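Local coordinates for Atu0111 protein (Agrobacterium tumefaciens, PDB 2FSQ) that is of unknown function but belongs to the 2H clan, so its fold is probably related to that of the 2H phosphoesterases, at residues A[100-105]-A[167-172]; A[86-91]-A[158-163]; A[12-17]-A[187-192]. All coordinates share one frame; numbering follows the deposited sequence.

Interaction 1. Residues A[100-105]-A[167-172]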
loop_
_atom_site.group_PDB
_atom_site.type_symbol
_atom_site.label_atom_id
_atom_site.label_comp_id
_atom_site.label_asym_id
_atom_site.label_seq_id
_atom_site.Cartn_x
_atom_site.Cartn_y
_atom_site.Cartn_z
ATOM N N TYR A 100 -6.264 -12.251 10.572
ATOM C CA TYR A 100 -5.624 -11.910 9.292
ATOM C C TYR A 100 -5.660 -13.089 8.323
ATOM O O TYR A 100 -4.950 -13.103 7.316
ATOM C CB TYR A 100 -4.172 -11.461 9.531
ATOM C CG TYR A 100 -4.036 -10.407 10.593
ATOM C CD1 TYR A 100 -3.736 -10.757 11.908
ATOM C CD2 TYR A 100 -4.297 -9.071 10.307
ATOM C CE1 TYR A 100 -3.632 -9.786 12.899
ATOM C CE2 TYR A 100 -4.215 -8.101 11.285
ATOM C CZ TYR A 100 -3.903 -8.463 12.583
ATOM O OH TYR A 100 -3.813 -7.479 13.543
ATOM N N TRP A 101 -6.495 -14.072 8.646
ATOM C CA TRP A 101 -6.557 -15.352 7.949
ATOM C C TRP A 101 -8.007 -15.827 8.052
ATOM O O TRP A 101 -8.667 -15.549 9.053
ATOM C CB TRP A 101 -5.650 -16.336 8.674
ATOM C CG TRP A 101 -5.257 -17.552 7.919
ATOM C CD1 TRP A 101 -5.898 -18.770 7.909
ATOM C CD2 TRP A 101 -4.101 -17.702 7.086
ATOM N NE1 TRP A 101 -5.209 -19.646 7.118
ATOM C CE2 TRP A 101 -4.107 -19.024 6.591
ATOM C CE3 TRP A 101 -3.051 -16.845 6.713
ATOM C CZ2 TRP A 101 -3.113 -19.502 5.726
ATOM C CZ3 TRP A 101 -2.068 -17.331 5.857
ATOM C CH2 TRP A 101 -2.104 -18.643 5.380
ATOM N N PRO A 102 -8.509 -16.540 7.024
ATOM C CA PRO A 102 -9.870 -17.053 7.152
ATOM C C PRO A 102 -9.944 -18.186 8.166
ATOM O O PRO A 102 -9.148 -19.105 8.080
ATOM C CB PRO A 102 -10.186 -17.576 5.751
ATOM C CG PRO A 102 -8.891 -17.913 5.143
ATOM C CD PRO A 102 -7.902 -16.890 5.728
ATOM N N GLN A 103 -10.882 -18.126 9.112
ATOM C CA GLN A 103 -10.964 -19.197 10.111
ATOM C C GLN A 103 -11.279 -20.563 9.506
ATOM O O GLN A 103 -10.982 -21.580 10.114
ATOM C CB GLN A 103 -11.967 -18.875 11.212
ATOM C CG GLN A 103 -11.843 -19.807 12.436
ATOM C CD GLN A 103 -12.553 -19.292 13.664
ATOM O OE1 GLN A 103 -13.527 -18.542 13.575
ATOM N NE2 GLN A 103 -12.083 -19.708 14.822
ATOM N N THR A 104 -11.853 -20.587 8.309
ATOM C CA THR A 104 -12.165 -21.867 7.655
ATOM C C THR A 104 -10.935 -22.620 7.143
ATOM O O THR A 104 -11.040 -23.798 6.789
ATOM C CB THR A 104 -13.084 -21.647 6.461
ATOM O OG1 THR A 104 -12.430 -20.753 5.557
ATOM C CG2 THR A 104 -14.393 -21.030 6.908
ATOM N N LEU A 105 -9.772 -21.967 7.110
ATOM C CA LEU A 105 -8.560 -22.593 6.574
ATOM C C LEU A 105 -7.501 -22.815 7.630
ATOM O O LEU A 105 -7.228 -21.925 8.420
ATOM C CB LEU A 105 -7.942 -21.732 5.469
ATOM C CG LEU A 105 -8.716 -21.564 4.163
ATOM C CD1 LEU A 105 -7.859 -20.796 3.166
ATOM C CD2 LEU A 105 -9.107 -22.918 3.605
ATOM N N PHE A 167 -13.392 -12.943 1.552
ATOM C CA PHE A 167 -12.132 -13.381 2.150
ATOM C C PHE A 167 -12.334 -14.082 3.491
ATOM O O PHE A 167 -11.489 -14.881 3.900
ATOM C CB PHE A 167 -11.166 -12.197 2.275
ATOM C CG PHE A 167 -10.412 -11.903 1.010
ATOM C CD1 PHE A 167 -9.094 -12.317 0.875
ATOM C CD2 PHE A 167 -11.013 -11.213 -0.055
ATOM C CE1 PHE A 167 -8.366 -12.061 -0.293
ATOM C CE2 PHE A 167 -10.286 -10.951 -1.229
ATOM C CZ PHE A 167 -8.966 -11.380 -1.344
ATOM N N GLY A 168 -13.441 -13.764 4.161
ATOM C CA GLY A 168 -13.829 -14.435 5.403
ATOM C C GLY A 168 -13.073 -13.977 6.637
ATOM O O GLY A 168 -12.966 -14.716 7.612
ATOM N N TYR A 169 -12.583 -12.739 6.618
ATOM C CA TYR A 169 -12.015 -12.105 7.803
ATOM C C TYR A 169 -12.079 -10.607 7.617
ATOM O O TYR A 169 -12.316 -10.111 6.502
ATOM C CB TYR A 169 -10.549 -12.525 8.051
ATOM C CG TYR A 169 -9.628 -12.204 6.885
ATOM C CD1 TYR A 169 -9.161 -10.903 6.663
ATOM C CD2 TYR A 169 -9.225 -13.194 6.011
ATOM C CE1 TYR A 169 -8.317 -10.616 5.589
ATOM C CE2 TYR A 169 -8.394 -12.916 4.947
ATOM C CZ TYR A 169 -7.937 -11.632 4.746
ATOM O OH TYR A 169 -7.120 -11.398 3.676
ATOM N N ARG A 170 -11.892 -9.898 8.731
ATOM C CA ARG A 170 -11.738 -8.438 8.775
ATOM C C ARG A 170 -10.579 -8.132 9.716
ATOM O O ARG A 170 -10.463 -8.740 10.795
ATOM C CB ARG A 170 -13.001 -7.749 9.321
ATOM C CG ARG A 170 -14.165 -7.651 8.349
ATOM C CD ARG A 170 -15.442 -7.145 9.024
ATOM N NE ARG A 170 -16.529 -6.955 8.061
ATOM C CZ ARG A 170 -17.261 -5.850 7.954
ATOM N NH1 ARG A 170 -17.056 -4.821 8.763
ATOM N NH2 ARG A 170 -18.218 -5.781 7.042
ATOM N N HIS A 171 -9.724 -7.193 9.320
ATOM C CA HIS A 171 -8.666 -6.720 10.228
ATOM C C HIS A 171 -9.254 -5.749 11.259
ATOM O O HIS A 171 -10.336 -5.196 11.049
ATOM C CB HIS A 171 -7.570 -6.012 9.435
ATOM C CG HIS A 171 -6.804 -6.911 8.519
ATOM N ND1 HIS A 171 -5.687 -6.484 7.831
ATOM C CD2 HIS A 171 -6.991 -8.214 8.170
ATOM C CE1 HIS A 171 -5.214 -7.485 7.107
ATOM N NE2 HIS A 171 -5.976 -8.548 7.301
ATOM N N PRO A 172 -8.545 -5.548 12.384
ATOM C CA PRO A 172 -9.015 -4.579 13.391
ATOM C C PRO A 172 -9.301 -3.175 12.849
ATOM O O PRO A 172 -10.237 -2.522 13.299
ATOM C CB PRO A 172 -7.860 -4.557 14.415
ATOM C CG PRO A 172 -7.341 -5.973 14.330
ATOM C CD PRO A 172 -7.348 -6.283 12.850
HETATM O O HOH W 1 -4.805 -10.706 5.995
HETATM O O HOH W 2 -12.507 -15.666 10.072
#
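Two loops meet here. Tyr100 and Pro102, on the way to helix 111-121, pack on Tyr169 and His171, just after helix 150-167. Tyr100 meets His171 edge to face. Its CD2 stands over the centre of the imidazole, 3.5 Å from His171 NE2. The ring planes are 69° apart, a T-shaped pair. Farther out, Tyr100 CE2 touches Pro172 CD at 3.9 Å. Water 1 lies in the plane of the His171 ring, 2.8 Å from NE2. It also donates to Tyr100 O at 2.7 Å, so it ties the imidazole to the facing backbone and should help fix its rotation.

Tyr169 has its CG between its own backbone N and carbonyl carbon (chi1 58°). This places the ring flat under the Tyr100-Trp101 peptide. Trp101 N sits over one face, toward the rim, while Phe167 CB lies over the rim of the opposite face. Tyr169 CD2 is 3.6 Å from Pro102 N, and the two side chains lie side by side. The hydroxyl of Tyr169 is held by Gln89 O on strand 84-92.

Pro102 CB packs 3.5 Å from Phe167 O, which is hydrogen-bonded to Tyr118 OH. Pro102 starts a type I turn that ends at Leu105. Water 2 takes the N-H of Gln103 and donates to Gly168 O at 2.7 Å. The direct contacts are thus packing, and the polar links between the two loops run through waters 1 and 2. The chain leaves the helical conformation at Gly168 (phi 78°), and the extended segment that follows packs on the loop leading to helix 111-121.

Interaction 2. Residues A[86-91]-A[158-163]. With ACY (acetic acid), chain B.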
loop_
_atom_site.group_PDB
_atom_site.type_symbol
_atom_site.label_atom_id
_atom_site.label_comp_id
_atom_site.label_asym_id
_atom_site.label_seq_id
_atom_site.Cartn_x
_atom_site.Cartn_y
_atom_site.Cartn_z
ATOM N N THR A 86 -3.494 -0.636 -2.334
ATOM C CA THR A 86 -4.212 -1.826 -1.851
ATOM C C THR A 86 -5.669 -1.453 -1.549
ATOM O O THR A 86 -5.958 -0.394 -0.984
ATOM C CB THR A 86 -3.512 -2.385 -0.618
ATOM O OG1 THR A 86 -2.184 -2.744 -1.003
ATOM C CG2 THR A 86 -4.228 -3.627 -0.051
ATOM N N VAL A 87 -6.581 -2.307 -2.011
ATOM C CA VAL A 87 -8.002 -2.142 -1.707
ATOM C C VAL A 87 -8.374 -3.035 -0.522
ATOM O O VAL A 87 -9.068 -2.600 0.388
ATOM C CB VAL A 87 -8.873 -2.505 -2.916
ATOM C CG1 VAL A 87 -10.369 -2.376 -2.599
ATOM C CG2 VAL A 87 -8.508 -1.597 -4.094
ATOM N N PHE A 88 -7.890 -4.277 -0.525
ATOM C CA PHE A 88 -8.158 -5.205 0.587
ATOM C C PHE A 88 -7.010 -6.187 0.684
ATOM O O PHE A 88 -6.719 -6.882 -0.291
ATOM C CB PHE A 88 -9.484 -5.948 0.351
ATOM C CG PHE A 88 -9.933 -6.755 1.532
ATOM C CD1 PHE A 88 -10.739 -6.186 2.500
ATOM C CD2 PHE A 88 -9.561 -8.095 1.673
ATOM C CE1 PHE A 88 -11.173 -6.919 3.601
ATOM C CE2 PHE A 88 -9.980 -8.839 2.785
ATOM C CZ PHE A 88 -10.802 -8.263 3.726
ATOM N N GLN A 89 -6.321 -6.220 1.833
ATOM C CA GLN A 89 -5.199 -7.144 2.013
ATOM C C GLN A 89 -5.687 -8.576 2.013
ATOM O O GLN A 89 -6.644 -8.899 2.714
ATOM C CB GLN A 89 -4.504 -6.933 3.355
ATOM C CG GLN A 89 -3.688 -5.677 3.471
ATOM C CD GLN A 89 -2.832 -5.672 4.744
ATOM O OE1 GLN A 89 -2.590 -6.717 5.342
ATOM N NE2 GLN A 89 -2.379 -4.494 5.155
ATOM N N GLY A 90 -4.975 -9.441 1.292
ATOM C CA GLY A 90 -5.207 -10.886 1.367
ATOM C C GLY A 90 -4.317 -11.463 2.467
ATOM O O GLY A 90 -3.942 -10.776 3.419
ATOM N N VAL A 91 -3.946 -12.725 2.327
ATOM C CA VAL A 91 -3.095 -13.364 3.340
ATOM C C VAL A 91 -1.626 -13.194 2.998
ATOM O O VAL A 91 -1.269 -12.857 1.867
ATOM C CB VAL A 91 -3.418 -14.877 3.536
ATOM C CG1 VAL A 91 -4.852 -15.043 4.002
ATOM C CG2 VAL A 91 -3.155 -15.657 2.245
ATOM N N LEU A 158 -17.828 0.042 0.343
ATOM C CA LEU A 158 -18.682 -1.074 -0.089
ATOM C C LEU A 158 -17.846 -2.189 -0.715
ATOM O O LEU A 158 -18.080 -3.362 -0.448
ATOM C CB LEU A 158 -19.787 -0.605 -1.052
ATOM C CG LEU A 158 -20.610 -1.697 -1.742
ATOM C CD1 LEU A 158 -21.386 -2.533 -0.727
ATOM C CD2 LEU A 158 -21.558 -1.058 -2.739
ATOM N N TRP A 159 -16.889 -1.832 -1.566
ATOM C CA TRP A 159 -15.962 -2.829 -2.086
ATOM C C TRP A 159 -15.302 -3.612 -0.956
ATOM O O TRP A 159 -15.240 -4.833 -1.002
ATOM C CB TRP A 159 -14.876 -2.162 -2.925
ATOM C CG TRP A 159 -15.268 -1.809 -4.343
ATOM C CD1 TRP A 159 -15.967 -0.704 -4.762
ATOM C CD2 TRP A 159 -14.942 -2.546 -5.523
ATOM N NE1 TRP A 159 -16.099 -0.718 -6.142
ATOM C CE2 TRP A 159 -15.479 -1.841 -6.629
ATOM C CE3 TRP A 159 -14.259 -3.744 -5.756
ATOM C CZ2 TRP A 159 -15.329 -2.289 -7.947
ATOM C CZ3 TRP A 159 -14.103 -4.190 -7.068
ATOM C CH2 TRP A 159 -14.665 -3.475 -8.146
ATOM N N ARG A 160 -14.798 -2.908 0.050
ATOM C CA ARG A 160 -14.067 -3.564 1.140
ATOM C C ARG A 160 -14.972 -4.433 1.986
ATOM O O ARG A 160 -14.580 -5.526 2.364
ATOM C CB ARG A 160 -13.325 -2.533 1.992
ATOM C CG ARG A 160 -12.049 -2.067 1.302
ATOM C CD ARG A 160 -11.341 -0.933 2.039
ATOM N NE ARG A 160 -11.216 -1.223 3.470
ATOM C CZ ARG A 160 -10.280 -2.006 4.001
ATOM N NH1 ARG A 160 -9.372 -2.600 3.227
ATOM N NH2 ARG A 160 -10.281 -2.221 5.314
ATOM N N ASP A 161 -16.180 -3.963 2.270
ATOM C CA ASP A 161 -17.105 -4.783 3.052
ATOM C C ASP A 161 -17.438 -6.053 2.278
ATOM O O ASP A 161 -17.569 -7.142 2.852
ATOM C CB ASP A 161 -18.401 -4.025 3.343
ATOM C CG ASP A 161 -18.241 -2.963 4.417
ATOM O OD1 ASP A 161 -17.216 -2.984 5.140
ATOM O OD2 ASP A 161 -19.144 -2.093 4.526
ATOM N N THR A 162 -17.581 -5.919 0.964
ATOM C CA THR A 162 -17.898 -7.074 0.151
ATOM C C THR A 162 -16.698 -8.028 0.122
ATOM O O THR A 162 -16.859 -9.241 0.263
ATOM C CB THR A 162 -18.338 -6.648 -1.280
ATOM O OG1 THR A 162 -19.377 -5.662 -1.185
ATOM C CG2 THR A 162 -18.859 -7.851 -2.095
ATOM N N PHE A 163 -15.484 -7.490 -0.017
ATOM C CA PHE A 163 -14.307 -8.343 0.047
ATOM C C PHE A 163 -14.178 -9.079 1.367
ATOM O O PHE A 163 -13.740 -10.228 1.375
ATOM C CB PHE A 163 -13.020 -7.567 -0.229
ATOM C CG PHE A 163 -12.768 -7.313 -1.704
ATOM C CD1 PHE A 163 -12.762 -8.360 -2.632
ATOM C CD2 PHE A 163 -12.501 -6.035 -2.149
ATOM C CE1 PHE A 163 -12.513 -8.102 -3.988
ATOM C CE2 PHE A 163 -12.246 -5.769 -3.472
ATOM C CZ PHE A 163 -12.267 -6.792 -4.404
HETATM C C ACY B . 0.662 -1.398 1.200
HETATM O O ACY B . 1.410 -1.198 0.205
HETATM O OXT ACY B . -0.534 -1.787 1.118
HETATM C CH3 ACY B . 1.205 -1.104 2.570
HETATM O O HOH W 3 -7.325 -4.529 3.960
#
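Arg160 and Val87 make the direct polar link. Arg160 NH1 donates to Val87 O at 2.9 Å, with an N-H...O angle of 163°. The oxygen lies almost in the guanidinium plane. A bend at chi3 (48°) folds the arginine chain along the same carbonyl. Water 3, also in that plane, accepts from Arg160 NH1 and from Gln89 N. NH1 thus binds Val87 O directly and reaches Gln89 N through the water. Arg160 NH2 is satisfied by His174 O, and Tyr177 adds a cation-pi contact.

The apolar part is a CH-pi contact. Phe163 CB sits over the Phe88 ring, 3.9 Å from its centroid, and the two side chains run antiparallel alongside each other. Val87 CG1 touches Phe163 CE2 at 4.0 Å, the two side chains lying roughly perpendicular.

Thr86 binds an acetic acid molecule: its OG1 donates to OXT at 2.9 Å, and Thr182 OG1 is a second partner. The ligand probably comes from the crystallisation liquor.

Val87 and Phe88 together sit opposite the single residue Val45 of strand 42-48, which makes a classic beta bulge. There strand 84-92 turns a corner, and helix 150-167 packs on it. Phe163 also touches Val45 and stacks on Phe125.

Interaction 3. Residues A[12-17]-A[187-192]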
loop_
_atom_site.group_PDB
_atom_site.type_symbol
_atom_site.label_atom_id
_atom_site.label_comp_id
_atom_site.label_asym_id
_atom_site.label_seq_id
_atom_site.Cartn_x
_atom_site.Cartn_y
_atom_site.Cartn_z
ATOM N N LEU A 12 4.817 13.170 10.160
ATOM C CA LEU A 12 6.222 12.891 9.816
ATOM C C LEU A 12 7.077 12.481 11.025
ATOM O O LEU A 12 7.991 11.660 10.900
ATOM C CB LEU A 12 6.858 14.101 9.118
ATOM C CG LEU A 12 8.360 14.057 8.817
ATOM C CD1 LEU A 12 8.704 12.946 7.852
ATOM C CD2 LEU A 12 8.828 15.378 8.258
ATOM N N ASP A 13 6.775 13.054 12.187
ATOM C CA ASP A 13 7.510 12.781 13.426
ATOM C C ASP A 13 7.424 11.318 13.884
ATOM O O ASP A 13 8.204 10.894 14.731
ATOM C CB ASP A 13 7.003 13.688 14.552
ATOM C CG ASP A 13 8.076 14.004 15.575
ATOM O OD1 ASP A 13 8.991 14.791 15.249
ATOM O OD2 ASP A 13 8.004 13.470 16.705
ATOM N N TYR A 14 6.477 10.552 13.342
ATOM C CA TYR A 14 6.377 9.123 13.668
ATOM C C TYR A 14 7.695 8.356 13.412
ATOM O O TYR A 14 8.060 7.409 14.130
ATOM C CB TYR A 14 5.234 8.461 12.879
ATOM C CG TYR A 14 5.257 6.951 13.009
ATOM C CD1 TYR A 14 4.816 6.327 14.181
ATOM C CD2 TYR A 14 5.767 6.149 11.982
ATOM C CE1 TYR A 14 4.869 4.934 14.316
ATOM C CE2 TYR A 14 5.817 4.760 12.108
ATOM C CZ TYR A 14 5.369 4.166 13.276
ATOM O OH TYR A 14 5.421 2.796 13.393
ATOM N N ILE A 15 8.409 8.764 12.372
ATOM C CA ILE A 15 9.588 8.017 11.933
ATOM C C ILE A 15 10.891 8.454 12.611
ATOM O O ILE A 15 11.978 7.974 12.275
ATOM C CB ILE A 15 9.732 8.063 10.408
ATOM C CG1 ILE A 15 10.079 9.486 9.950
ATOM C CG2 ILE A 15 8.462 7.494 9.751
ATOM C CD1 ILE A 15 10.584 9.582 8.539
ATOM N N SER A 16 10.777 9.365 13.565
ATOM C CA SER A 16 11.919 9.825 14.324
ATOM C C SER A 16 12.477 8.726 15.218
ATOM O O SER A 16 11.718 7.923 15.774
ATOM C CB SER A 16 11.514 11.009 15.193
ATOM O OG SER A 16 12.621 11.435 15.969
ATOM N N THR A 17 13.802 8.721 15.365
ATOM C CA THR A 17 14.489 7.797 16.277
ATOM C C THR A 17 13.922 7.931 17.690
ATOM O O THR A 17 13.828 6.952 18.428
ATOM C CB THR A 17 16.021 8.041 16.308
ATOM O OG1 THR A 17 16.297 9.429 16.525
ATOM C CG2 THR A 17 16.685 7.610 14.994
ATOM N N VAL A 187 13.686 1.668 6.607
ATOM C CA VAL A 187 14.661 0.657 7.022
ATOM C C VAL A 187 15.300 0.991 8.368
ATOM O O VAL A 187 15.504 0.092 9.201
ATOM C CB VAL A 187 15.748 0.477 5.947
ATOM C CG1 VAL A 187 16.717 -0.651 6.341
ATOM C CG2 VAL A 187 15.108 0.194 4.604
ATOM N N SER A 188 15.609 2.278 8.573
ATOM C CA SER A 188 16.109 2.769 9.863
ATOM C C SER A 188 15.492 4.115 10.158
ATOM O O SER A 188 15.239 4.885 9.236
ATOM C CB SER A 188 17.641 2.861 9.898
ATOM O OG SER A 188 18.157 3.710 8.882
ATOM N N TRP A 189 15.215 4.374 11.434
ATOM C CA TRP A 189 14.514 5.596 11.827
ATOM C C TRP A 189 15.359 6.832 11.532
ATOM O O TRP A 189 16.589 6.764 11.502
ATOM C CB TRP A 189 14.096 5.527 13.310
ATOM C CG TRP A 189 13.259 4.304 13.652
ATOM C CD1 TRP A 189 13.596 3.305 14.534
ATOM C CD2 TRP A 189 11.978 3.952 13.119
ATOM N NE1 TRP A 189 12.598 2.357 14.579
ATOM C CE2 TRP A 189 11.587 2.731 13.736
ATOM C CE3 TRP A 189 11.100 4.560 12.214
ATOM C CZ2 TRP A 189 10.374 2.094 13.442
ATOM C CZ3 TRP A 189 9.887 3.924 11.922
ATOM C CH2 TRP A 189 9.535 2.704 12.546
ATOM N N PHE A 190 14.687 7.954 11.282
ATOM C CA PHE A 190 15.364 9.197 10.904
ATOM C C PHE A 190 15.792 9.980 12.131
ATOM O O PHE A 190 15.027 10.104 13.088
ATOM C CB PHE A 190 14.416 10.105 10.096
ATOM C CG PHE A 190 14.212 9.698 8.657
ATOM C CD1 PHE A 190 14.416 8.387 8.212
ATOM C CD2 PHE A 190 13.742 10.642 7.747
ATOM C CE1 PHE A 190 14.188 8.050 6.880
ATOM C CE2 PHE A 190 13.515 10.316 6.428
ATOM C CZ PHE A 190 13.737 9.008 5.989
ATOM N N GLU A 191 17.009 10.518 12.097
ATOM C CA GLU A 191 17.447 11.470 13.119
ATOM C C GLU A 191 16.557 12.706 13.058
ATOM O O GLU A 191 16.191 13.151 11.964
ATOM C CB GLU A 191 18.914 11.856 12.928
ATOM C CG GLU A 191 19.917 10.713 13.162
ATOM C CD GLU A 191 20.026 10.267 14.626
ATOM O OE1 GLU A 191 19.545 10.983 15.536
ATOM O OE2 GLU A 191 20.614 9.187 14.872
ATOM N N PRO A 192 16.174 13.256 14.227
ATOM C CA PRO A 192 15.250 14.405 14.197
ATOM C C PRO A 192 15.739 15.648 13.429
ATOM O O PRO A 192 14.918 16.410 12.914
ATOM C CB PRO A 192 15.035 14.736 15.683
ATOM C CG PRO A 192 16.070 13.992 16.420
ATOM C CD PRO A 192 16.511 12.844 15.605
#
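Phe190 O accepts from Thr17 N at 2.9 Å, and Ser16 CA adds a weaker CA-H...O contact to it at 3.4 Å. The N-H of Phe190 is used as well, since Phe190 N donates to Ile15 O at 2.9 Å. Phe190 thus bonds to the residues on either side of Ser16. This is the bonding pattern of a parallel beta bridge, here a single bridge, consistent with segments that run about 90° apart. It joins the N-terminal loop to the loop between strand 184-186 and helix 195-212.

The side chains pack around this bridge. Ile15 CD1 lies over the face of the Phe190 ring, 3.6 Å from its centroid and close to the ring normal. The nearly extended chi2 (165°) of Ile15 carries the methyl out to that face. Trp198, on helix 195-212, meets the Phe190 ring edge to face.

Trp189 turns an edge to the same Ile15 carbonyl, with CE3 3.5 Å from Ile15 O. Its CB touches Thr17 CG2 at 3.7 Å. Trp189 NE1 bonds to Gln22 O, and the indole stacks on His20. Tyr14 meets the indole obliquely, with the planes 86° apart. At the other end, Pro192 CD lies 3.5 Å from Thr17 OG1.

Overall arrangement
Interactions 1 and 2 are neighbours, with centres 11 Å apart. Interaction 2 joins strand 84-92 to helix 150-167; interaction 1 joins the loops that follow the two. They share contacts: His171 CE1 lies 3.3 Å from Gln89 OE1, and Phe167 CG lies 3.6 Å from Phe88 CE2. Interaction 3 is about 30 Å from interaction 2 between centres, across the middle of the chain. It joins the N-terminal loop to a late loop, and the other two are nested inside the loop it closes. Acetic acid, probably from the crystallisation liquor, lies between Thr86 and Thr182, the threonines of two His-x-Thr sequences, so it probably occupies the pocket corresponding to the active site of 2H phosphoesterases.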